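Local coordinates for Mgp-operon protein 3 (Mycoplasma pneumoniae, PDB 6RJ1) that probably helps the bacterium adhere to human host cells, acting as an extracellular partner of adhesin P1 in recognising sugars on the cell surface, at residues 795-801 with 813-819; 541-546 with 779-784; 498-502 with 728-732; 461-466 with 701-705. All coordinates share one frame; numbering follows the deposited sequence.

Interaction 1. Residues 795-801 with 813-819; sequences HKPNYSA and NFNPDTD
The start of strand 799-805 and the last part of strand 808-815 run antiparallel (147° for the short segments), with Ser-800 and Asn-813 facing each other as a non-hydrogen-bonded pair whose CA atoms lie 4.8 Å apart. Beyond this pair side chains carry the contact, Tyr-799 foremost. A chi1 of 60° sets its ring between backbone N and carbonyl carbon and swings it across to the partner segment, where CE1 comes 3.6 Å from Phe-814 CB and CE2 leans on Pro-816 CA. The two aromatic rings are nearly parallel, at 23°, but slid so far apart that they barely overlap; the Phe-814 edge instead meets the carbonyl of Tyr-799, with CD2 3.6 Å from O. The Tyr-799 hydroxyl donates to the anti lone pair of Asp-819 OD1 over 2.7 Å, ring and carboxylate being nearly coplanar. Tyrosine suits this place because its ring packs while its tip remains polar. The strands belong to the beta hairpin 799-805/808-815, part of an antiparallel sheet consistent with a propeller blade, and the contact lies at the hairpin's open end. There Pro-816 slots its ring among polar groups, CG lying 3.4 Å from both Lys-796 O and Asn-798 OD1; the amide nitrogen of Asn-798 is held by Phe-900 O. Asp-817 reaches back with both oxygens: OD1 takes a nearly straight bond from Lys-796 N at 2.9 Å, while OD2 lies at the His-795 ring edge, 3.2 Å from CD2.

Interaction 2. Residues 541-546 with 779-784; sequences AGLDVV and GTGLKA
Leu-782 N donates to Ala-541 O across two strands, 541-546 and 779-784, that run nearly parallel (13°) and join neighbouring sheets of a fold that is probably a beta-propeller. The 3.3 Å bond comes from above the carbonyl plane, 48° out of it; Ala-541 and Gly-542 form a classic beta bulge opposite Ala-553. Glycine suits position 542: a CB there would point at the partner strand, about 3.0 Å from Leu-782 N, and jam against the preceding carbonyl oxygen. Leu-782 CD2 settles 3.4 Å from Gly-542 O. Further along, the backbones part, and Asp-544 spans the gap. With CG roughly opposite the backbone N (chi1 -157°), it offers the anti lone pair of OD2 to Ala-784 N at 2.9 Å, while OD1 takes a weak bond from Val-545 N. Lys-783 crosses the carboxylate at a slant, its CD 3.4 Å from Asp-544 OD2 and its NZ at 4.2 Å, beyond a salt bridge but probably easing the charge. Neighbouring strands and loops satisfy other polar groups: Asp-471 bonds Thr-780 OG1, the Tyr-865 hydroxyl Gly-781 O, and the backbones of Asp-544, Thr-780 and Lys-783 bond Val-551, Leu-804 and Val-802. Val-546 CG1 lies 3.7 Å from Ala-784 CB.

Interaction 3. Residues 498-502 with 728-732; sequences LNWGT and TASHY
The carbonyl of Trp-500 is gripped by one residue twice: Ser-730 OG donates to Trp-500 O at 2.7 Å, tilted 19° from the carbonyl plane, and Ser-730 N adds a weak bond to the same oxygen. Serine suits this place because its short side chain brings a donor to the carbonyl that its own N also reaches. A second hydroxyl on the strand also takes a role that backbone atoms usually play, since Asn-499 N donates to Thr-728 OG1 over 2.8 Å. Both hydroxyls are set between their own backbone N and carbonyl carbon (chi1 56° for Thr-728), which turns them toward the loop. Thr-728 OG1 both takes and gives: it also bonds Trp-725 O, so it links the loop nitrogen to the preceding part of its own strand.

The loop holds its own shape through an Asx turn. Asn-499 OD1 accepts from Gly-501 N at 2.9 Å, the donor lying 37° above the amide carbonyl plane, while the ND2 of that side chain is bonded to Thr-726 O. Gly-501, with positive phi, takes backbone angles that a residue with a side chain would reach only with difficulty. The CB of Trp-500 points away from the strand, yet indole CE3 lies 3.6 Å from Ser-730 CB, approaching obliquely. The indole is embraced by Gln-505, Lys-506 and Val-509 of helix 503-511, by Leu-693 and Val-695 of strand 693-699, and by Tyr-538. Thr-502 caps that helix at its N-terminus, so the loop, leaving strand 496-498, passes beside strand 723-732 straight into the helix.

Interaction 4. Residues 461-466 with 701-705; sequences LNGQIV and ESELK
Leu-461 and Gln-464, the corner residues of the type I' turn that closes the hairpin 457-461/464-468, both face the first turn of helix 701-712. The hairpin is pinned by paired backbone bonds, Leu-461 N to Gln-464 O at 2.8 Å and Gln-464 N to Leu-461 O at 3.2 Å. Asn-462 and Gly-463 both have positive phi, the conformation that makes Asn-Gly the classic sequence for this turn. Strand and helix segments run 72° apart.

Leu-704 is the hydrophobic hub, its two methyls reaching different residues. CD1 meets Leu-461 CD2 at 3.9 Å and CD2 meets Val-466 CG2 at 3.8 Å, both pairs of side chains crossing at about a right angle. A branched leucine fits here because one side chain can serve two apolar partners. Gln-464 runs past Leu-704 in the opposite sense, NE2 lying 4.1 Å from Leu-704 CB; its OE1 takes a weak bond from Arg-708 NE. Gln-464 and Glu-701 cross obliquely, with Gln-464 NE2 4.1 Å from Glu-701 OE2, too far for a bond.

Glu-701, its chain bent at chi2 (-138°), extends to the turn, where OE2 lies 3.4 Å from Asn-462 CB. The same OE2 is near Leu-461 O, but both are acceptors, and no bond forms. Glu-701 O, by contrast, is taken by Lys-705 N within the helix. The segments therefore meet by apolar contact with polar groups alongside, and the negative charge of Glu-701, at the helix N-terminus, is probably eased by the helix dipole.

In the fold
Interaction 2 touches both interaction 1 and interaction 4, whose centres lie about 16 Å from its own and which do not touch each other (nearest atoms about 7 Å apart). Towards interaction 1, Val-546 CG1 meets Tyr-799 CD1 at 3.7 Å, and strands 779-786 and 799-805 are neighbours in one sheet. Towards interaction 4, Leu-543 CD2 packs on Val-466 CG1 at 3.7 Å and Val-545 CG1 on Leu-461 CD1 at 3.9 Å. Interaction 3 stands apart, its centre about 17 Å from that of interaction 2 and its nearest atoms about 7 Å from interaction 4, to which the chain connects it where strand 723-732 follows helix 701-712. Interactions 2, 3 and 4 bring together segments more than 220 residues apart.

Interaction 1. Residues 795-801 with 813-819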
loop_
_atom_site.group_PDB
_atom_site.type_symbol
_atom_site.label_atom_id
_atom_site.label_comp_id
_atom_site.label_asym_id
_atom_site.label_seq_id
_atom_site.Cartn_x
_atom_site.Cartn_y
_atom_site.Cartn_z
ATOM N N HIS A 795 24.934 10.544 23.813
ATOM C CA HIS A 795 23.910 10.367 22.778
ATOM C C HIS A 795 23.584 8.893 22.584
ATOM O O HIS A 795 24.484 8.052 22.618
ATOM C CB HIS A 795 24.343 11.012 21.453
ATOM C CG HIS A 795 24.364 12.509 21.490
ATOM N ND1 HIS A 795 25.487 13.209 21.909
ATOM C CD2 HIS A 795 23.399 13.395 21.156
ATOM C CE1 HIS A 795 25.167 14.488 21.814
ATOM N NE2 HIS A 795 23.921 14.648 21.365
ATOM N N LYS A 796 22.292 8.583 22.402
ATOM C CA LYS A 796 21.781 7.225 22.194
ATOM C C LYS A 796 22.221 6.672 20.823
ATOM O O LYS A 796 22.388 7.469 19.896
ATOM C CB LYS A 796 20.238 7.219 22.279
ATOM C CG LYS A 796 19.650 7.531 23.657
ATOM C CD LYS A 796 19.554 6.310 24.595
ATOM C CE LYS A 796 18.368 5.357 24.459
ATOM N NZ LYS A 796 17.058 6.059 24.470
ATOM N N PRO A 797 22.392 5.330 20.652
ATOM C CA PRO A 797 22.787 4.801 19.327
ATOM C C PRO A 797 21.706 4.989 18.262
ATOM O O PRO A 797 20.530 4.727 18.529
ATOM C CB PRO A 797 23.055 3.316 19.593
ATOM C CG PRO A 797 22.279 2.994 20.815
ATOM C CD PRO A 797 22.249 4.242 21.645
ATOM N N ASN A 798 22.110 5.454 17.065
ATOM C CA ASN A 798 21.225 5.726 15.930
ATOM C C ASN A 798 20.544 4.482 15.381
ATOM O O ASN A 798 21.081 3.378 15.458
ATOM C CB ASN A 798 21.975 6.422 14.779
ATOM C CG ASN A 798 22.638 7.744 15.093
ATOM O OD1 ASN A 798 22.167 8.557 15.903
ATOM N ND2 ASN A 798 23.754 7.992 14.425
ATOM N N TYR A 799 19.362 4.680 14.794
ATOM C CA TYR A 799 18.599 3.616 14.163
ATOM C C TYR A 799 17.817 4.124 12.969
ATOM O O TYR A 799 17.356 5.270 12.950
ATOM C CB TYR A 799 17.719 2.839 15.159
ATOM C CG TYR A 799 16.690 3.668 15.893
ATOM C CD1 TYR A 799 15.404 3.833 15.380
ATOM C CD2 TYR A 799 16.978 4.234 17.130
ATOM C CE1 TYR A 799 14.442 4.574 16.065
ATOM C CE2 TYR A 799 16.026 4.978 17.823
ATOM C CZ TYR A 799 14.760 5.146 17.284
ATOM O OH TYR A 799 13.826 5.877 17.966
ATOM N N SER A 800 17.692 3.268 11.962
ATOM C CA SER A 800 16.993 3.574 10.731
ATOM C C SER A 800 16.197 2.380 10.275
ATOM O O SER A 800 16.480 1.260 10.674
ATOM C CB SER A 800 17.992 3.964 9.645
ATOM O OG SER A 800 18.680 5.153 9.996
ATOM N N ALA A 801 15.207 2.618 9.435
ATOM C CA ALA A 801 14.412 1.561 8.833
ATOM C C ALA A 801 14.579 1.694 7.344
ATOM O O ALA A 801 14.675 2.810 6.825
ATOM C CB ALA A 801 12.953 1.708 9.207
ATOM N N ASN A 813 15.049 7.800 8.691
ATOM C CA ASN A 813 15.925 8.203 9.793
ATOM C C ASN A 813 15.173 8.770 10.979
ATOM O O ASN A 813 14.202 9.512 10.810
ATOM C CB ASN A 813 17.003 9.170 9.296
ATOM C CG ASN A 813 17.681 8.681 8.043
ATOM O OD1 ASN A 813 18.436 7.703 8.056
ATOM N ND2 ASN A 813 17.400 9.333 6.924
ATOM N N PHE A 814 15.635 8.410 12.188
ATOM C CA PHE A 814 15.021 8.811 13.453
ATOM C C PHE A 814 16.032 9.394 14.432
ATOM O O PHE A 814 17.223 9.090 14.347
ATOM C CB PHE A 814 14.294 7.611 14.101
ATOM C CG PHE A 814 13.349 6.861 13.189
ATOM C CD1 PHE A 814 12.043 7.295 13.008
ATOM C CD2 PHE A 814 13.768 5.729 12.504
ATOM C CE1 PHE A 814 11.175 6.610 12.153
ATOM C CE2 PHE A 814 12.900 5.048 11.649
ATOM C CZ PHE A 814 11.610 5.495 11.477
ATOM N N ASN A 815 15.545 10.232 15.367
ATOM C CA ASN A 815 16.339 10.836 16.437
ATOM C C ASN A 815 16.311 9.845 17.621
ATOM O O ASN A 815 15.247 9.630 18.207
ATOM C CB ASN A 815 15.756 12.198 16.836
ATOM C CG ASN A 815 16.590 12.972 17.824
ATOM O OD1 ASN A 815 16.863 12.528 18.945
ATOM N ND2 ASN A 815 16.997 14.166 17.432
ATOM N N PRO A 816 17.440 9.194 17.963
ATOM C CA PRO A 816 17.404 8.206 19.060
ATOM C C PRO A 816 17.291 8.788 20.476
ATOM O O PRO A 816 16.929 8.061 21.408
ATOM C CB PRO A 816 18.695 7.416 18.858
ATOM C CG PRO A 816 19.622 8.368 18.192
ATOM C CD PRO A 816 18.786 9.294 17.358
ATOM N N ASP A 817 17.596 10.084 20.639
ATOM C CA ASP A 817 17.522 10.766 21.933
ATOM C C ASP A 817 16.081 11.128 22.322
ATOM O O ASP A 817 15.819 11.352 23.510
ATOM C CB ASP A 817 18.412 12.026 21.948
ATOM C CG ASP A 817 19.838 11.822 21.469
ATOM O OD1 ASP A 817 20.462 10.805 21.866
ATOM O OD2 ASP A 817 20.338 12.688 20.713
ATOM N N THR A 818 15.161 11.208 21.329
ATOM C CA THR A 818 13.753 11.569 21.539
ATOM C C THR A 818 12.766 10.510 21.021
ATOM O O THR A 818 11.578 10.587 21.348
ATOM C CB THR A 818 13.431 12.937 20.896
ATOM O OG1 THR A 818 13.576 12.854 19.473
ATOM C CG2 THR A 818 14.259 14.087 21.476
ATOM N N ASP A 819 13.252 9.547 20.196
ATOM C CA ASP A 819 12.474 8.473 19.565
ATOM C C ASP A 819 11.360 9.057 18.687
ATOM O O ASP A 819 10.193 8.652 18.745
ATOM C CB ASP A 819 11.986 7.420 20.580
ATOM C CG ASP A 819 13.109 6.731 21.333
ATOM O OD1 ASP A 819 13.992 6.139 20.672
ATOM O OD2 ASP A 819 13.105 6.782 22.582
#

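Interaction 2. Residues 541-546 with 779-784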
loop_
_atom_site.group_PDB
_atom_site.type_symbol
_atom_site.label_atom_id
_atom_site.label_comp_id
_atom_site.label_asym_id
_atom_site.label_seq_id
_atom_site.Cartn_x
_atom_site.Cartn_y
_atom_site.Cartn_z
ATOM N N ALA A 541 3.936 -1.455 3.502
ATOM C CA ALA A 541 5.261 -1.958 3.127
ATOM C C ALA A 541 5.853 -2.839 4.245
ATOM O O ALA A 541 6.714 -3.680 3.980
ATOM C CB ALA A 541 6.194 -0.802 2.827
ATOM N N GLY A 542 5.378 -2.637 5.470
ATOM C CA GLY A 542 5.804 -3.404 6.625
ATOM C C GLY A 542 5.856 -2.638 7.924
ATOM O O GLY A 542 5.594 -1.434 7.968
ATOM N N LEU A 543 6.200 -3.368 8.992
ATOM C CA LEU A 543 6.361 -2.871 10.356
ATOM C C LEU A 543 7.465 -3.607 11.107
ATOM O O LEU A 543 7.704 -4.795 10.865
ATOM C CB LEU A 543 5.050 -2.820 11.201
ATOM C CG LEU A 543 3.897 -3.890 11.133
ATOM C CD1 LEU A 543 4.358 -5.311 10.825
ATOM C CD2 LEU A 543 3.120 -3.911 12.428
ATOM N N ASP A 544 8.136 -2.897 12.017
ATOM C CA ASP A 544 9.200 -3.465 12.837
ATOM C C ASP A 544 9.310 -2.735 14.174
ATOM O O ASP A 544 8.814 -1.617 14.306
ATOM C CB ASP A 544 10.550 -3.459 12.085
ATOM C CG ASP A 544 11.574 -4.473 12.584
ATOM O OD1 ASP A 544 11.203 -5.347 13.414
ATOM O OD2 ASP A 544 12.745 -4.398 12.147
ATOM N N VAL A 545 9.935 -3.385 15.172
ATOM C CA VAL A 545 10.154 -2.788 16.488
ATOM C C VAL A 545 11.639 -2.436 16.668
ATOM O O VAL A 545 12.519 -3.170 16.209
ATOM C CB VAL A 545 9.559 -3.591 17.679
ATOM C CG1 VAL A 545 8.050 -3.770 17.535
ATOM C CG2 VAL A 545 10.250 -4.940 17.864
ATOM N N VAL A 546 11.903 -1.288 17.291
ATOM C CA VAL A 546 13.251 -0.769 17.540
ATOM C C VAL A 546 13.176 0.261 18.677
ATOM O O VAL A 546 12.270 1.098 18.680
ATOM C CB VAL A 546 13.940 -0.232 16.234
ATOM C CG1 VAL A 546 13.130 0.877 15.554
ATOM C CG2 VAL A 546 15.383 0.203 16.478
ATOM N N GLY A 779 5.830 -0.730 -2.437
ATOM C CA GLY A 779 6.792 -0.742 -1.344
ATOM C C GLY A 779 6.714 -2.023 -0.552
ATOM O O GLY A 779 5.621 -2.481 -0.228
ATOM N N THR A 780 7.874 -2.609 -0.238
ATOM C CA THR A 780 7.970 -3.884 0.469
ATOM C C THR A 780 9.219 -3.975 1.355
ATOM O O THR A 780 10.210 -3.281 1.118
ATOM C CB THR A 780 7.908 -5.052 -0.568
ATOM O OG1 THR A 780 7.753 -6.306 0.096
ATOM C CG2 THR A 780 9.131 -5.106 -1.486
ATOM N N GLY A 781 9.152 -4.873 2.328
ATOM C CA GLY A 781 10.250 -5.231 3.210
ATOM C C GLY A 781 10.743 -4.183 4.169
ATOM O O GLY A 781 11.950 -3.949 4.232
ATOM N N LEU A 782 9.846 -3.586 4.971
ATOM C CA LEU A 782 10.314 -2.628 5.967
ATOM C C LEU A 782 11.054 -3.372 7.088
ATOM O O LEU A 782 10.516 -4.329 7.654
ATOM C CB LEU A 782 9.203 -1.739 6.546
ATOM C CG LEU A 782 9.721 -0.715 7.551
ATOM C CD1 LEU A 782 9.954 0.625 6.918
ATOM C CD2 LEU A 782 8.852 -0.626 8.742
ATOM N N LYS A 783 12.308 -2.965 7.353
ATOM C CA LYS A 783 13.129 -3.539 8.406
ATOM C C LYS A 783 13.920 -2.450 9.088
ATOM O O LYS A 783 14.619 -1.675 8.430
ATOM C CB LYS A 783 14.087 -4.600 7.853
ATOM C CG LYS A 783 13.941 -5.965 8.495
ATOM C CD LYS A 783 14.570 -6.089 9.867
ATOM C CE LYS A 783 14.607 -7.533 10.316
ATOM N NZ LYS A 783 13.243 -8.150 10.418
ATOM N N ALA A 784 13.813 -2.395 10.410
ATOM C CA ALA A 784 14.544 -1.443 11.237
ATOM C C ALA A 784 15.894 -2.033 11.609
ATOM O O ALA A 784 16.083 -3.248 11.538
ATOM C CB ALA A 784 13.751 -1.140 12.495
#

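Interaction 3. Residues 498-502 with 728-732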
loop_
_atom_site.group_PDB
_atom_site.type_symbol
_atom_site.label_atom_id
_atom_site.label_comp_id
_atom_site.label_asym_id
_atom_site.label_seq_id
_atom_site.Cartn_x
_atom_site.Cartn_y
_atom_site.Cartn_z
ATOM N N LEU A 498 -3.133 10.587 11.003
ATOM C CA LEU A 498 -1.679 10.586 10.900
ATOM C C LEU A 498 -1.180 11.988 10.596
ATOM O O LEU A 498 -1.950 12.845 10.146
ATOM C CB LEU A 498 -1.208 9.608 9.798
ATOM C CG LEU A 498 -1.631 8.134 9.930
ATOM C CD1 LEU A 498 -1.148 7.326 8.773
ATOM C CD2 LEU A 498 -1.121 7.500 11.215
ATOM N N ASN A 499 0.099 12.230 10.887
ATOM C CA ASN A 499 0.757 13.482 10.565
ATOM C C ASN A 499 1.282 13.289 9.145
ATOM O O ASN A 499 1.990 12.316 8.870
ATOM C CB ASN A 499 1.883 13.778 11.548
ATOM C CG ASN A 499 2.571 15.112 11.375
ATOM O OD1 ASN A 499 2.428 15.822 10.372
ATOM N ND2 ASN A 499 3.351 15.480 12.364
ATOM N N TRP A 500 0.857 14.170 8.237
ATOM C CA TRP A 500 1.207 14.132 6.821
ATOM C C TRP A 500 2.415 15.026 6.509
ATOM O O TRP A 500 2.858 15.102 5.362
ATOM C CB TRP A 500 -0.035 14.470 5.972
ATOM C CG TRP A 500 -1.098 13.413 6.092
ATOM C CD1 TRP A 500 -2.014 13.274 7.098
ATOM C CD2 TRP A 500 -1.297 12.302 5.211
ATOM N NE1 TRP A 500 -2.773 12.143 6.897
ATOM C CE2 TRP A 500 -2.352 11.526 5.745
ATOM C CE3 TRP A 500 -0.700 11.896 4.006
ATOM C CZ2 TRP A 500 -2.806 10.352 5.126
ATOM C CZ3 TRP A 500 -1.156 10.741 3.390
ATOM C CH2 TRP A 500 -2.185 9.973 3.959
ATOM N N GLY A 501 2.961 15.643 7.555
ATOM C CA GLY A 501 4.116 16.524 7.474
ATOM C C GLY A 501 3.744 17.939 7.839
ATOM O O GLY A 501 4.378 18.553 8.697
ATOM N N THR A 502 2.715 18.465 7.160
ATOM C CA THR A 502 2.147 19.801 7.370
ATOM C C THR A 502 0.627 19.652 7.446
ATOM O O THR A 502 0.085 18.647 6.971
ATOM C CB THR A 502 2.562 20.784 6.243
ATOM O OG1 THR A 502 2.192 20.256 4.968
ATOM C CG2 THR A 502 4.044 21.120 6.255
ATOM N N THR A 728 4.692 10.895 12.517
ATOM C CA THR A 728 4.608 10.304 11.189
ATOM C C THR A 728 4.812 11.409 10.156
ATOM O O THR A 728 4.792 12.598 10.500
ATOM C CB THR A 728 3.256 9.569 10.982
ATOM O OG1 THR A 728 2.185 10.469 11.227
ATOM C CG2 THR A 728 3.097 8.324 11.863
ATOM N N ALA A 729 5.025 11.019 8.895
ATOM C CA ALA A 729 5.192 11.937 7.774
ATOM C C ALA A 729 4.810 11.261 6.463
ATOM O O ALA A 729 4.677 10.030 6.393
ATOM C CB ALA A 729 6.623 12.439 7.706
ATOM N N SER A 730 4.607 12.081 5.430
ATOM C CA SER A 730 4.279 11.618 4.096
ATOM C C SER A 730 5.266 12.203 3.120
ATOM O O SER A 730 5.774 13.315 3.322
ATOM C CB SER A 730 2.848 11.978 3.715
ATOM O OG SER A 730 2.708 13.343 3.356
ATOM N N HIS A 731 5.553 11.450 2.068
ATOM C CA HIS A 731 6.494 11.871 1.053
ATOM C C HIS A 731 6.066 11.387 -0.315
ATOM O O HIS A 731 5.626 10.248 -0.477
ATOM C CB HIS A 731 7.902 11.353 1.385
ATOM C CG HIS A 731 8.985 12.245 0.877
ATOM N ND1 HIS A 731 9.691 13.077 1.731
ATOM C CD2 HIS A 731 9.428 12.439 -0.389
ATOM C CE1 HIS A 731 10.539 13.740 0.961
ATOM N NE2 HIS A 731 10.423 13.384 -0.321
ATOM N N TYR A 732 6.228 12.255 -1.304
ATOM C CA TYR A 732 5.925 11.956 -2.689
ATOM C C TYR A 732 7.032 11.063 -3.232
ATOM O O TYR A 732 8.211 11.436 -3.229
ATOM C CB TYR A 732 5.773 13.265 -3.477
ATOM C CG TYR A 732 5.653 13.127 -4.977
ATOM C CD1 TYR A 732 4.601 12.414 -5.552
ATOM C CD2 TYR A 732 6.536 13.785 -5.828
ATOM C CE1 TYR A 732 4.464 12.324 -6.939
ATOM C CE2 TYR A 732 6.402 13.710 -7.208
ATOM C CZ TYR A 732 5.364 12.987 -7.760
ATOM O OH TYR A 732 5.255 12.949 -9.124
#

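Interaction 4. Residues 461-466 with 701-705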
loop_
_atom_site.group_PDB
_atom_site.type_symbol
_atom_site.label_atom_id
_atom_site.label_comp_id
_atom_site.label_asym_id
_atom_site.label_seq_id
_atom_site.Cartn_x
_atom_site.Cartn_y
_atom_site.Cartn_z
ATOM N N LEU A 461 5.596 -5.986 20.712
ATOM C CA LEU A 461 6.180 -4.914 21.511
ATOM C C LEU A 461 5.611 -4.893 22.929
ATOM O O LEU A 461 4.505 -4.388 23.148
ATOM C CB LEU A 461 6.015 -3.537 20.825
ATOM C CG LEU A 461 6.787 -2.357 21.456
ATOM C CD1 LEU A 461 8.270 -2.438 21.150
ATOM C CD2 LEU A 461 6.226 -1.019 20.998
ATOM N N ASN A 462 6.378 -5.446 23.886
ATOM C CA ASN A 462 6.053 -5.476 25.310
ATOM C C ASN A 462 4.600 -5.899 25.615
ATOM O O ASN A 462 3.790 -5.084 26.076
ATOM C CB ASN A 462 6.397 -4.118 25.958
ATOM C CG ASN A 462 7.882 -3.866 26.087
ATOM O OD1 ASN A 462 8.574 -3.511 25.120
ATOM N ND2 ASN A 462 8.405 -4.049 27.293
ATOM N N GLY A 463 4.288 -7.163 25.327
ATOM C CA GLY A 463 2.972 -7.755 25.570
ATOM C C GLY A 463 1.882 -7.352 24.598
ATOM O O GLY A 463 0.733 -7.785 24.739
ATOM N N GLN A 464 2.233 -6.523 23.610
ATOM C CA GLN A 464 1.295 -6.047 22.595
ATOM C C GLN A 464 1.694 -6.581 21.237
ATOM O O GLN A 464 2.875 -6.557 20.880
ATOM C CB GLN A 464 1.221 -4.508 22.553
ATOM C CG GLN A 464 0.837 -3.876 23.877
ATOM C CD GLN A 464 -0.159 -2.783 23.669
ATOM O OE1 GLN A 464 -1.358 -3.033 23.531
ATOM N NE2 GLN A 464 0.320 -1.545 23.647
ATOM N N ILE A 465 0.706 -7.063 20.484
ATOM C CA ILE A 465 0.917 -7.578 19.140
ATOM C C ILE A 465 0.197 -6.667 18.173
ATOM O O ILE A 465 -0.981 -6.362 18.367
ATOM C CB ILE A 465 0.500 -9.069 18.998
ATOM C CG1 ILE A 465 1.287 -9.975 19.974
ATOM C CG2 ILE A 465 0.675 -9.551 17.562
ATOM C CD1 ILE A 465 0.521 -10.447 21.137
ATOM N N VAL A 466 0.922 -6.206 17.155
ATOM C CA VAL A 466 0.395 -5.344 16.106
ATOM C C VAL A 466 0.332 -6.158 14.822
ATOM O O VAL A 466 1.309 -6.806 14.466
ATOM C CB VAL A 466 1.199 -4.021 15.937
ATOM C CG1 VAL A 466 0.503 -3.069 14.961
ATOM C CG2 VAL A 466 1.421 -3.331 17.284
ATOM N N GLU A 701 4.147 3.201 22.791
ATOM C CA GLU A 701 3.178 2.385 23.531
ATOM C C GLU A 701 1.856 3.091 23.837
ATOM O O GLU A 701 0.808 2.452 23.725
ATOM C CB GLU A 701 3.784 1.810 24.821
ATOM C CG GLU A 701 4.667 0.593 24.591
ATOM C CD GLU A 701 4.502 -0.541 25.588
ATOM O OE1 GLU A 701 4.747 -0.315 26.796
ATOM O OE2 GLU A 701 4.140 -1.660 25.158
ATOM N N SER A 702 1.891 4.387 24.228
ATOM C CA SER A 702 0.668 5.137 24.531
ATOM C C SER A 702 -0.162 5.394 23.260
ATOM O O SER A 702 -1.391 5.353 23.320
ATOM C CB SER A 702 0.977 6.427 25.287
ATOM O OG SER A 702 1.327 7.509 24.440
ATOM N N GLU A 703 0.513 5.612 22.111
ATOM C CA GLU A 703 -0.145 5.806 20.817
ATOM C C GLU A 703 -0.784 4.484 20.372
ATOM O O GLU A 703 -1.890 4.485 19.830
ATOM C CB GLU A 703 0.841 6.324 19.757
ATOM C CG GLU A 703 1.260 7.773 19.952
ATOM C CD GLU A 703 2.335 8.274 19.004
ATOM O OE1 GLU A 703 3.423 7.654 18.955
ATOM O OE2 GLU A 703 2.097 9.298 18.322
ATOM N N LEU A 704 -0.102 3.361 20.647
ATOM C CA LEU A 704 -0.595 2.018 20.350
ATOM C C LEU A 704 -1.757 1.657 21.267
ATOM O O LEU A 704 -2.716 1.043 20.809
ATOM C CB LEU A 704 0.526 0.975 20.481
ATOM C CG LEU A 704 1.545 0.917 19.341
ATOM C CD1 LEU A 704 2.741 0.082 19.727
ATOM C CD2 LEU A 704 0.926 0.398 18.048
ATOM N N LYS A 705 -1.690 2.074 22.552
ATOM C CA LYS A 705 -2.728 1.827 23.558
ATOM C C LYS A 705 -4.018 2.550 23.193
ATOM O O LYS A 705 -5.093 2.011 23.448
ATOM C CB LYS A 705 -2.254 2.248 24.945
ATOM C CG LYS A 705 -3.016 1.584 26.084
ATOM C CD LYS A 705 -2.471 2.035 27.409
ATOM C CE LYS A 705 -3.322 1.532 28.551
ATOM N NZ LYS A 705 -2.651 1.685 29.877
#